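Side-chain contacts in cellulose-binding protein (Saccharophagus degradans, PDB 2YHG), which is related to nucleoside hydrolases and probably serves carbohydrate metabolism, its metal-bearing hydrolase-like and C-terminal domains forming one part of a longer, probably polysaccharide-binding protein: residues Q159-V164 with T193-N198; D184-D189 with S209-Q214; M347-S352 with V357-S362; Q402-S405 with D411-I414. All blocks are in the same frame, centred on the assembly; numbering follows the deposited sequence.

Contact 1 (Q159-V164 with T193-N198)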
loop_
_atom_site.group_PDB
_atom_site.type_symbol
_atom_site.label_atom_id
_atom_site.label_comp_id
_atom_site.label_asym_id
_atom_site.label_seq_id
_atom_site.Cartn_x
_atom_site.Cartn_y
_atom_site.Cartn_z
ATOM N N GLN A 159 1.572 -19.896 -7.609
ATOM C CA GLN A 159 1.581 -20.593 -8.901
ATOM C C GLN A 159 2.601 -19.922 -9.845
ATOM O O GLN A 159 3.328 -20.608 -10.570
ATOM C CB GLN A 159 0.205 -20.598 -9.541
ATOM C CG GLN A 159 0.173 -21.224 -10.924
ATOM C CD GLN A 159 0.472 -22.711 -10.913
ATOM O OE1 GLN A 159 0.389 -23.361 -9.883
ATOM N NE2 GLN A 159 0.846 -23.280 -12.082
ATOM N N ALA A 160 2.651 -18.595 -9.843
ATOM C CA ALA A 160 3.620 -17.859 -10.673
ATOM C C ALA A 160 5.044 -18.283 -10.305
ATOM O O ALA A 160 5.860 -18.614 -11.170
ATOM C CB ALA A 160 3.436 -16.374 -10.465
ATOM N N VAL A 161 5.370 -18.214 -9.020
ATOM C CA VAL A 161 6.725 -18.560 -8.571
ATOM C C VAL A 161 7.028 -20.041 -8.835
ATOM O O VAL A 161 8.123 -20.378 -9.289
ATOM C CB VAL A 161 6.900 -18.186 -7.068
ATOM C CG1 VAL A 161 8.209 -18.752 -6.529
ATOM C CG2 VAL A 161 6.803 -16.703 -6.861
ATOM N N TRP A 162 6.064 -20.922 -8.579
ATOM C CA TRP A 162 6.238 -22.333 -8.830
ATOM C C TRP A 162 6.577 -22.578 -10.298
ATOM O O TRP A 162 7.484 -23.366 -10.619
ATOM C CB TRP A 162 4.991 -23.130 -8.413
ATOM C CG TRP A 162 5.157 -24.580 -8.609
ATOM C CD1 TRP A 162 5.709 -25.468 -7.725
ATOM C CD2 TRP A 162 4.860 -25.323 -9.780
ATOM N NE1 TRP A 162 5.783 -26.703 -8.283
ATOM C CE2 TRP A 162 5.263 -26.655 -9.545
ATOM C CE3 TRP A 162 4.308 -24.998 -11.006
ATOM C CZ2 TRP A 162 5.159 -27.654 -10.504
ATOM C CZ3 TRP A 162 4.219 -25.996 -11.964
ATOM C CH2 TRP A 162 4.679 -27.286 -11.717
ATOM N N LYS A 163 5.858 -21.921 -11.188
ATOM C CA LYS A 163 6.102 -22.125 -12.607
ATOM C C LYS A 163 7.513 -21.645 -12.981
ATOM O O LYS A 163 8.218 -22.321 -13.733
ATOM C CB LYS A 163 5.049 -21.405 -13.455
ATOM C CG LYS A 163 5.355 -21.469 -14.973
ATOM C CD LYS A 163 4.251 -20.824 -15.761
ATOM C CE LYS A 163 4.470 -20.935 -17.237
ATOM N NZ LYS A 163 3.302 -20.332 -17.952
ATOM N N VAL A 164 7.926 -20.491 -12.488
ATOM C CA VAL A 164 9.273 -19.995 -12.745
ATOM C C VAL A 164 10.324 -20.969 -12.197
ATOM O O VAL A 164 11.285 -21.336 -12.912
ATOM C CB VAL A 164 9.432 -18.575 -12.162
ATOM C CG1 VAL A 164 10.875 -18.115 -12.196
ATOM C CG2 VAL A 164 8.552 -17.604 -12.900
ATOM N N THR A 193 2.487 -19.180 3.054
ATOM C CA THR A 193 3.469 -19.797 3.952
ATOM C C THR A 193 4.503 -20.590 3.152
ATOM O O THR A 193 5.705 -20.507 3.441
ATOM C CB THR A 193 2.775 -20.662 5.003
ATOM O OG1 THR A 193 1.602 -19.956 5.447
ATOM C CG2 THR A 193 3.716 -20.927 6.130
ATOM N N TRP A 194 4.047 -21.326 2.142
ATOM C CA TRP A 194 4.952 -22.047 1.259
ATOM C C TRP A 194 5.965 -21.087 0.619
ATOM O O TRP A 194 7.166 -21.375 0.551
ATOM C CB TRP A 194 4.160 -22.786 0.195
ATOM C CG TRP A 194 4.999 -23.540 -0.780
ATOM C CD1 TRP A 194 5.464 -24.829 -0.662
ATOM C CD2 TRP A 194 5.414 -23.084 -2.058
ATOM N NE1 TRP A 194 6.189 -25.182 -1.769
ATOM C CE2 TRP A 194 6.171 -24.133 -2.651
ATOM C CE3 TRP A 194 5.150 -21.943 -2.809
ATOM C CZ2 TRP A 194 6.714 -24.026 -3.927
ATOM C CZ3 TRP A 194 5.655 -21.860 -4.102
ATOM C CH2 TRP A 194 6.443 -22.891 -4.642
ATOM N N LEU A 195 5.484 -19.908 0.191
ATOM C CA LEU A 195 6.389 -18.915 -0.370
ATOM C C LEU A 195 7.427 -18.443 0.621
ATOM O O LEU A 195 8.631 -18.375 0.310
ATOM C CB LEU A 195 5.612 -17.696 -0.892
ATOM C CG LEU A 195 4.869 -17.876 -2.221
ATOM C CD1 LEU A 195 3.876 -16.753 -2.436
ATOM C CD2 LEU A 195 5.858 -17.952 -3.374
ATOM N N ALA A 196 6.999 -18.066 1.821
ATOM C CA ALA A 196 7.929 -17.522 2.820
ATOM C C ALA A 196 8.967 -18.562 3.221
ATOM O O ALA A 196 10.125 -18.218 3.434
ATOM C CB ALA A 196 7.152 -17.028 4.026
ATOM N N LYS A 197 8.552 -19.815 3.323
ATOM C CA LYS A 197 9.464 -20.889 3.703
ATOM C C LYS A 197 10.458 -21.180 2.584
ATOM O O LYS A 197 11.655 -21.405 2.846
ATOM C CB LYS A 197 8.643 -22.143 4.039
ATOM C CG LYS A 197 9.448 -23.401 4.326
ATOM C CD LYS A 197 10.401 -23.230 5.480
ATOM C CE LYS A 197 10.894 -24.584 5.984
ATOM N NZ LYS A 197 11.813 -24.417 7.113
ATOM N N ASN A 198 9.962 -21.307 1.359
ATOM C CA ASN A 198 10.804 -21.788 0.280
ATOM C C ASN A 198 11.655 -20.710 -0.351
ATOM O O ASN A 198 12.649 -21.025 -1.023
ATOM C CB ASN A 198 9.953 -22.488 -0.778
ATOM C CG ASN A 198 9.552 -23.884 -0.336
ATOM O OD1 ASN A 198 10.317 -24.803 -0.558
ATOM N ND2 ASN A 198 8.434 -24.036 0.319
#
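Val161 and Trp162, successive residues on helix 155-167, meet Leu195 and Trp194 on helix 190-198. Just before them, Ala160 packs on Ile134 and Ile135 of helix 129-139. Val161 points at the other helix and places three carbons around one methyl: Leu195 CD2 lies 3.8 Å from Val161 CB, 3.8 Å from Val161 CG2 and 4.0 Å from Val161 CG1, so the leucine tip is seated against the fork of the valine. At Trp162 the partner is the far corner of the Trp194 indole. Trp194 CH2 comes within 4.0 Å of Trp162 CB and 4.1 Å of Trp162 CD1, arriving at the edge of the Trp162 ring near its plane, so the two indoles do not stack. Trp194 CG lies anti to the backbone N (chi1 179°), which throws the ring across the gap, while Asn198 ND2 lies above one face of the indole, toward its rim, and donates to Trp194 O. The helices belong to successive beta-alpha-beta crossovers, following strands 146-150 and 180-185 of the parallel sheet. With no hydrogen bond between the segments, their cohesion rests on dispersion and on burial of Val161 and Leu195.

Contact 2 (D184-D189 with S209-Q214)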
loop_
_atom_site.group_PDB
_atom_site.type_symbol
_atom_site.label_atom_id
_atom_site.label_comp_id
_atom_site.label_asym_id
_atom_site.label_seq_id
_atom_site.Cartn_x
_atom_site.Cartn_y
_atom_site.Cartn_z
ATOM N N ASP A 184 0.729 -9.812 2.303
ATOM C CA ASP A 184 -0.301 -10.804 2.631
ATOM C C ASP A 184 -1.115 -10.263 3.799
ATOM O O ASP A 184 -0.569 -10.004 4.865
ATOM C CB ASP A 184 0.427 -12.098 2.999
ATOM C CG ASP A 184 -0.385 -13.138 3.732
ATOM O OD1 ASP A 184 -1.619 -12.995 3.821
ATOM O OD2 ASP A 184 0.260 -14.129 4.205
ATOM N N ILE A 185 -2.422 -10.097 3.614
ATOM C CA ILE A 185 -3.303 -9.727 4.716
ATOM C C ILE A 185 -3.683 -10.983 5.506
ATOM O O ILE A 185 -4.415 -11.839 5.011
ATOM C CB ILE A 185 -4.571 -9.017 4.216
ATOM C CG1 ILE A 185 -4.210 -7.682 3.534
ATOM C CG2 ILE A 185 -5.548 -8.831 5.395
ATOM C CD1 ILE A 185 -3.943 -6.541 4.508
ATOM N N LEU A 186 -3.148 -11.065 6.719
ATOM C CA LEU A 186 -3.559 -11.993 7.770
ATOM C C LEU A 186 -3.202 -13.452 7.575
ATOM O O LEU A 186 -3.244 -14.205 8.559
ATOM C CB LEU A 186 -5.048 -11.867 8.100
ATOM C CG LEU A 186 -5.394 -10.617 8.899
ATOM C CD1 LEU A 186 -6.860 -10.208 8.699
ATOM C CD2 LEU A 186 -5.133 -10.867 10.380
ATOM N N GLY A 187 -2.912 -13.932 6.380
ATOM C CA GLY A 187 -2.649 -15.344 6.127
ATOM C C GLY A 187 -3.926 -16.100 5.935
ATOM O O GLY A 187 -4.656 -16.451 6.874
ATOM N N GLN A 188 -4.282 -16.303 4.663
ATOM C CA GLN A 188 -5.549 -16.886 4.305
ATOM C C GLN A 188 -5.401 -18.067 3.353
ATOM O O GLN A 188 -6.399 -18.601 2.889
ATOM C CB GLN A 188 -6.502 -15.844 3.738
ATOM C CG GLN A 188 -6.803 -14.739 4.744
ATOM C CD GLN A 188 -7.620 -13.654 4.109
ATOM O OE1 GLN A 188 -8.754 -13.901 3.711
ATOM N NE2 GLN A 188 -7.071 -12.458 3.983
ATOM N N ASP A 189 -4.183 -18.517 3.114
ATOM C CA ASP A 189 -3.966 -19.842 2.598
ATOM C C ASP A 189 -2.572 -20.287 2.945
ATOM O O ASP A 189 -1.719 -19.523 3.398
ATOM C CB ASP A 189 -4.314 -20.011 1.106
ATOM C CG ASP A 189 -3.356 -19.364 0.116
ATOM O OD1 ASP A 189 -2.294 -18.845 0.517
ATOM O OD2 ASP A 189 -3.706 -19.397 -1.096
ATOM N N SER A 209 -2.304 -6.498 12.041
ATOM C CA SER A 209 -2.903 -5.453 12.864
ATOM C C SER A 209 -3.637 -4.450 11.982
ATOM O O SER A 209 -3.255 -3.262 11.879
ATOM C CB SER A 209 -1.850 -4.759 13.734
ATOM O OG SER A 209 -1.318 -5.619 14.727
ATOM N N VAL A 210 -4.685 -4.937 11.339
ATOM C CA VAL A 210 -5.334 -4.256 10.229
ATOM C C VAL A 210 -6.731 -3.746 10.585
ATOM O O VAL A 210 -7.490 -3.362 9.691
ATOM C CB VAL A 210 -5.388 -5.149 8.961
ATOM C CG1 VAL A 210 -3.968 -5.427 8.485
ATOM C CG2 VAL A 210 -6.191 -6.431 9.216
ATOM N N TYR A 211 -7.055 -3.694 11.872
ATOM C CA TYR A 211 -8.419 -3.505 12.340
ATOM C C TYR A 211 -8.649 -2.247 13.171
ATOM O O TYR A 211 -9.764 -2.060 13.661
ATOM C CB TYR A 211 -8.844 -4.702 13.165
ATOM C CG TYR A 211 -9.002 -5.984 12.379
ATOM C CD1 TYR A 211 -9.992 -6.113 11.429
ATOM C CD2 TYR A 211 -8.170 -7.056 12.578
ATOM C CE1 TYR A 211 -10.151 -7.313 10.709
ATOM C CE2 TYR A 211 -8.369 -8.262 11.926
ATOM C CZ TYR A 211 -9.375 -8.386 11.008
ATOM O OH TYR A 211 -9.636 -9.611 10.424
ATOM N N SER A 212 -7.641 -1.407 13.375
ATOM C CA SER A 212 -7.754 -0.307 14.346
ATOM C C SER A 212 -7.883 1.078 13.731
ATOM O O SER A 212 -8.083 2.037 14.452
ATOM C CB SER A 212 -6.549 -0.299 15.275
ATOM O OG SER A 212 -6.482 -1.493 16.000
ATOM N N TRP A 213 -7.844 1.185 12.417
ATOM C CA TRP A 213 -7.783 2.474 11.716
ATOM C C TRP A 213 -9.094 2.894 11.080
ATOM O O TRP A 213 -9.211 4.047 10.638
ATOM C CB TRP A 213 -6.689 2.386 10.629
ATOM C CG TRP A 213 -6.995 1.387 9.575
ATOM C CD1 TRP A 213 -6.713 0.058 9.617
ATOM C CD2 TRP A 213 -7.731 1.604 8.367
ATOM N NE1 TRP A 213 -7.241 -0.575 8.531
ATOM C CE2 TRP A 213 -7.882 0.348 7.744
ATOM C CE3 TRP A 213 -8.255 2.735 7.734
ATOM C CZ2 TRP A 213 -8.617 0.172 6.569
ATOM C CZ3 TRP A 213 -8.967 2.567 6.556
ATOM C CH2 TRP A 213 -9.139 1.305 5.987
ATOM N N GLN A 214 -10.055 1.973 10.996
ATOM C CA GLN A 214 -11.200 2.107 10.115
ATOM C C GLN A 214 -12.133 3.252 10.508
ATOM O O GLN A 214 -12.263 3.599 11.678
ATOM C CB GLN A 214 -12.041 0.828 10.128
ATOM C CG GLN A 214 -11.480 -0.287 9.263
ATOM C CD GLN A 214 -10.362 -1.111 9.832
ATOM O OE1 GLN A 214 -9.743 -0.774 10.870
ATOM N NE2 GLN A 214 -10.075 -2.211 9.161
#
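Leu186 CD1 touches both Val210 CG2 and the phenol end of Tyr211, the residues that carry the far side of this contact. On the inner side Val210 points its two methyls at different partners: CG2 lies 3.9 Å from Leu186 CD1, and CG1 lies 4.1 Å from Ile185 CD1. The same Val210 CG2 also sits over the centre of the neighbouring Tyr211 ring, 3.9 Å above its plane, which holds the phenol against the valine. Both Ile185 and Val210 are buried, and Pro246 and Ala247 of helix 246-249 continue the packing. The outer side is different in kind. Tyr211 is exposed, and its phenol end reaches back with OH 3.3 Å and CZ 3.9 Å from Leu186 CD1, a van der Waals approach of a methyl to a hydroxyl oxygen and its ring carbon, with no hydrogen bond.

Each backbone is stiffened from within. Asp184 OD1 accepts from Gly187 N in an Asx motif, and Gln188 NE2 donates to Ile185 O over 2.9 Å in a nearly straight bond (175°). In the loop, Gln214 NE2 meets a lone pair of Val210 O at 2.9 Å, in the carbonyl plane. The segments extend from the ends of adjacent parallel strands, 180-185 and 203-207. Ile185 also packs on Asp244, a calcium ligand, its side chain lying about 6 Å from the ion. Polar groups thus bond within their own segment and to the surrounding protein, not across the contact; van der Waals packing, mostly between hydrocarbon groups, joins the two, and its Ile185 end lies next to Asp244.

Contact 3 (M347-S352 with V357-S362)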
loop_
_atom_site.group_PDB
_atom_site.type_symbol
_atom_site.label_atom_id
_atom_site.label_comp_id
_atom_site.label_asym_id
_atom_site.label_seq_id
_atom_site.Cartn_x
_atom_site.Cartn_y
_atom_site.Cartn_z
ATOM N N MET A 347 13.666 11.504 0.832
ATOM C CA MET A 347 14.877 12.286 0.621
ATOM C C MET A 347 15.982 11.789 1.512
ATOM O O MET A 347 15.742 11.599 2.694
ATOM C CB MET A 347 14.563 13.770 0.987
ATOM C CG MET A 347 15.607 14.819 0.807
ATOM S SD MET A 347 14.783 16.443 0.978
ATOM C CE MET A 347 15.635 17.363 -0.243
ATOM N N TYR A 348 17.152 11.535 0.963
ATOM C CA TYR A 348 18.268 11.011 1.692
ATOM C C TYR A 348 19.369 12.067 1.763
ATOM O O TYR A 348 19.757 12.617 0.739
ATOM C CB TYR A 348 18.804 9.748 1.031
ATOM C CG TYR A 348 17.845 8.602 1.083
ATOM C CD1 TYR A 348 17.765 7.802 2.198
ATOM C CD2 TYR A 348 16.950 8.360 0.071
ATOM C CE1 TYR A 348 16.853 6.764 2.272
ATOM C CE2 TYR A 348 16.031 7.313 0.142
ATOM C CZ TYR A 348 15.979 6.547 1.259
ATOM O OH TYR A 348 15.116 5.469 1.339
ATOM N N LEU A 349 19.859 12.325 2.959
ATOM C CA LEU A 349 20.935 13.288 3.206
ATOM C C LEU A 349 21.965 12.645 4.096
ATOM O O LEU A 349 21.628 11.858 4.959
ATOM C CB LEU A 349 20.391 14.512 3.969
ATOM C CG LEU A 349 19.347 15.392 3.300
ATOM C CD1 LEU A 349 19.022 16.532 4.238
ATOM C CD2 LEU A 349 19.842 15.904 1.952
ATOM N N ASN A 350 23.213 13.025 3.933
ATOM C CA ASN A 350 24.276 12.696 4.873
ATOM C C ASN A 350 24.689 13.933 5.631
ATOM O O ASN A 350 24.877 14.988 5.020
ATOM C CB ASN A 350 25.472 12.163 4.108
ATOM C CG ASN A 350 25.179 10.856 3.408
ATOM O OD1 ASN A 350 24.778 10.968 2.143
ATOM N ND2 ASN A 350 24.913 9.878 4.067
ATOM N N ALA A 351 24.792 13.821 6.951
ATOM C CA ALA A 351 25.197 14.943 7.783
ATOM C C ALA A 351 26.123 14.439 8.868
ATOM O O ALA A 351 26.049 13.279 9.281
ATOM C CB ALA A 351 23.977 15.642 8.431
ATOM N N SER A 352 26.951 15.311 9.412
ATOM C CA SER A 352 27.852 14.930 10.469
ATOM C C SER A 352 27.146 14.919 11.816
ATOM O O SER A 352 26.270 15.746 12.129
ATOM C CB SER A 352 29.036 15.870 10.512
ATOM O OG SER A 352 28.609 17.213 10.597
ATOM N N VAL A 357 21.021 20.740 10.809
ATOM C CA VAL A 357 20.535 20.625 9.438
ATOM C C VAL A 357 19.251 21.427 9.257
ATOM O O VAL A 357 18.214 21.105 9.845
ATOM C CB VAL A 357 20.279 19.147 9.032
ATOM C CG1 VAL A 357 19.724 19.065 7.624
ATOM C CG2 VAL A 357 21.574 18.336 9.187
ATOM N N SER A 358 19.305 22.444 8.421
ATOM C CA SER A 358 18.136 23.217 8.049
ATOM C C SER A 358 17.256 22.423 7.075
ATOM O O SER A 358 17.761 21.907 6.073
ATOM C CB SER A 358 18.605 24.525 7.402
ATOM O OG SER A 358 17.571 25.160 6.691
ATOM N N LEU A 359 15.966 22.324 7.364
ATOM C CA LEU A 359 15.008 21.695 6.450
ATOM C C LEU A 359 13.888 22.698 6.223
ATOM O O LEU A 359 13.171 23.050 7.141
ATOM C CB LEU A 359 14.459 20.389 7.026
ATOM C CG LEU A 359 15.472 19.269 7.289
ATOM C CD1 LEU A 359 14.788 18.093 8.004
ATOM C CD2 LEU A 359 16.188 18.820 6.041
ATOM N N ASP A 360 13.807 23.189 5.000
ATOM C CA ASP A 360 12.946 24.308 4.677
ATOM C C ASP A 360 11.902 23.872 3.660
ATOM O O ASP A 360 12.254 23.530 2.542
ATOM C CB ASP A 360 13.813 25.445 4.103
ATOM C CG ASP A 360 13.065 26.710 3.885
ATOM O OD1 ASP A 360 11.830 26.747 4.060
ATOM O OD2 ASP A 360 13.752 27.688 3.516
ATOM N N ALA A 361 10.643 23.860 4.092
ATOM C CA ALA A 361 9.538 23.456 3.247
ATOM C C ALA A 361 8.861 24.633 2.553
ATOM O O ALA A 361 7.793 24.445 1.937
ATOM C CB ALA A 361 8.515 22.663 4.067
ATOM N N SER A 362 9.442 25.820 2.608
ATOM C CA SER A 362 8.943 26.927 1.769
ATOM C C SER A 362 8.904 26.493 0.256
ATOM O O SER A 362 9.741 25.898 -0.297
ATOM C CB SER A 362 9.867 28.163 1.992
ATOM O OG SER A 362 9.923 28.475 3.336
#
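Strands 347-351 and 357-360, whose residues Leu349, Ala351, Val357 and Leu359 meet, run roughly antiparallel, with 155° between their directions. Their axes come no closer than 10.0 Å, far too wide for backbone pairing, and no hydrogen bond spans them; even the closest alpha carbons, those of Ala351 and Val357, are 7.5 Å apart. The two are therefore not neighbours in one sheet. Strand 347-351 bonds to strand 427-436, strand 356-360 pairs with strand 398-402, and the short link between them carries the chain from one layer to the other of a beta sandwich, as in a beta-arch.

Side chains fill the space between the layers. Near the link, Ala351 CB touches Val357 CG2 at 3.7 Å. That methyl is anti to the carbonyl carbon, whereas Val357 CG1, anti to the backbone N (chi1 178°), is directed toward Leu349. Farther along, Leu349 and Leu359 slide past one another in opposite senses, Leu349 CD1 ending 4.1 Å from Leu359 CD2. Leu349 was modelled in two conformers, so its reach is less certain than that of the alanine. Leu359 is the buried member and leans on Trp376 of the facing sheet as well. Where the strand ends, two bonds grip Asp360 OD1, one from Ser362 N at 2.9 Å in an Asx turn and one from Ser362 OG at 2.7 Å on its syn lone pair. Between the strands themselves only methyl groups and hydrocarbon meet, so the contact of these two segments is hydrophobic packing without a hydrogen bond.

Contact 4 (Q402-S405 with D411-I414)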
loop_
_atom_site.group_PDB
_atom_site.type_symbol
_atom_site.label_atom_id
_atom_site.label_comp_id
_atom_site.label_asym_id
_atom_site.label_seq_id
_atom_site.Cartn_x
_atom_site.Cartn_y
_atom_site.Cartn_z
ATOM N N GLN A 402 18.771 19.274 15.090
ATOM C CA GLN A 402 20.037 19.103 15.769
ATOM C C GLN A 402 20.440 17.642 15.714
ATOM O O GLN A 402 19.788 16.803 16.339
ATOM C CB GLN A 402 19.899 19.589 17.209
ATOM C CG GLN A 402 19.803 21.071 17.298
ATOM C CD GLN A 402 19.904 21.560 18.717
ATOM O OE1 GLN A 402 18.922 21.532 19.439
ATOM N NE2 GLN A 402 21.121 21.843 19.173
ATOM N N ILE A 403 21.497 17.330 14.989
ATOM C CA ILE A 403 21.984 15.958 14.885
ATOM C C ILE A 403 22.869 15.692 16.088
ATOM O O ILE A 403 23.900 16.333 16.269
ATOM C CB ILE A 403 22.804 15.760 13.611
ATOM C CG1 ILE A 403 22.054 16.200 12.368
ATOM C CG2 ILE A 403 23.292 14.314 13.527
ATOM C CD1 ILE A 403 20.767 15.455 12.109
ATOM N N PRO A 404 22.487 14.757 16.972
ATOM C CA PRO A 404 23.288 14.558 18.195
ATOM C C PRO A 404 24.725 14.205 17.888
ATOM O O PRO A 404 25.030 13.466 16.965
ATOM C CB PRO A 404 22.547 13.425 18.911
ATOM C CG PRO A 404 21.111 13.628 18.469
ATOM C CD PRO A 404 21.250 13.950 16.994
ATOM N N SER A 405 25.622 14.616 18.802
ATOM C CA SER A 405 27.008 14.246 18.707
ATOM C C SER A 405 27.257 12.759 18.792
ATOM O O SER A 405 28.229 12.273 18.245
ATOM C CB SER A 405 27.813 14.956 19.792
ATOM O OG SER A 405 27.801 16.353 19.599
ATOM N N ASP A 411 21.003 6.323 11.487
ATOM C CA ASP A 411 20.177 7.247 10.730
ATOM C C ASP A 411 19.108 7.847 11.604
ATOM O O ASP A 411 18.757 7.324 12.699
ATOM C CB ASP A 411 19.636 6.676 9.396
ATOM C CG ASP A 411 18.565 5.632 9.505
ATOM O OD1 ASP A 411 18.175 5.182 10.592
ATOM O OD2 ASP A 411 18.001 5.299 8.431
ATOM N N ILE A 412 18.591 8.976 11.137
ATOM C CA ILE A 412 17.582 9.769 11.822
ATOM C C ILE A 412 16.522 10.107 10.778
ATOM O O ILE A 412 16.849 10.679 9.728
ATOM C CB ILE A 412 18.186 11.044 12.414
ATOM C CG1 ILE A 412 19.119 10.709 13.584
ATOM C CG2 ILE A 412 17.114 12.031 12.848
ATOM C CD1 ILE A 412 19.972 11.858 14.084
ATOM N N HIS A 413 15.282 9.733 11.039
ATOM C CA HIS A 413 14.185 9.999 10.119
ATOM C C HIS A 413 13.385 11.186 10.606
ATOM O O HIS A 413 12.821 11.173 11.718
ATOM C CB HIS A 413 13.275 8.776 9.984
ATOM C CG HIS A 413 13.894 7.627 9.275
ATOM N ND1 HIS A 413 13.137 6.665 8.645
ATOM C CD2 HIS A 413 15.191 7.257 9.147
ATOM C CE1 HIS A 413 13.967 5.747 8.169
ATOM N NE2 HIS A 413 15.220 6.075 8.466
ATOM N N ILE A 414 13.320 12.224 9.775
ATOM C CA ILE A 414 12.552 13.422 10.041
ATOM C C ILE A 414 11.412 13.485 9.062
ATOM O O ILE A 414 11.635 13.352 7.864
ATOM C CB ILE A 414 13.426 14.679 9.935
ATOM C CG1 ILE A 414 14.671 14.583 10.833
ATOM C CG2 ILE A 414 12.589 15.909 10.215
ATOM C CD1 ILE A 414 14.375 14.505 12.319
#
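Ile412 reaches from strand 411-420 toward Ile403 and Pro404, with its tip doing all the touching. Its CB points at the other segment but stays beyond contact distance, and CG2, anti to the backbone N, branches off without meeting either partner. CG1 (chi1 -69°) carries the chain outward, and an extended second torsion of 169° sets CD1 at full stretch. There the methyl meets Pro404 CD end-on at 3.8 Å and lies 4.2 Å from both Ile403 CG2 and Ile403 CD1, so that it rests where the two branches of the isoleucine and the proline ring converge.

The contact belongs to the interior of the C-terminal beta sandwich: residues 402-405 leave strand 398-402 of the three-stranded sheet, and strand 411-420 lies in the four-stranded one. Ile403 packs also on Val357 and Val436, while Pro404 touches Tyr385, a magnesium ligand.

On the other side of strand 411-420, His413 NE2 donates to Asp411 OD2 at 2.9 Å. The acceptor sits at the imidazole edge, in the ring plane, yet the histidine comes from 55° above the carboxylate plane. Asp411 OD1 meets Ser384 N, and His413 N binds Asp383 OD2, linking the strand to the magnesium-binding loop.

The four contacts form two groups, one in each domain. Contacts 1 and 2 lie within the nucleoside hydrolase-like domain, their centres 21 Å apart; they do not touch beyond adjoining in sequence, where strand 180-185 leads into helix 190-198. Contact 2 is beside the calcium ion bound by Asp36, Asp43, Trp151 and Asp244, about 6 Å from the Ile185 side chain, whereas contact 1 lies away from the metal sites. Contacts 3 and 4 share the C-terminal beta sandwich, with centres 10 Å apart, and they touch: Leu359 CD1 lies 3.8 Å from Ile414 CG2, and Val357 CG2 is 3.9 Å from Ile403 CG1. A magnesium ion lies about 7 Å from the Ile412 side chain of contact 4. Between the groups, contacts 2 and 4 are 33 Å apart at their centres.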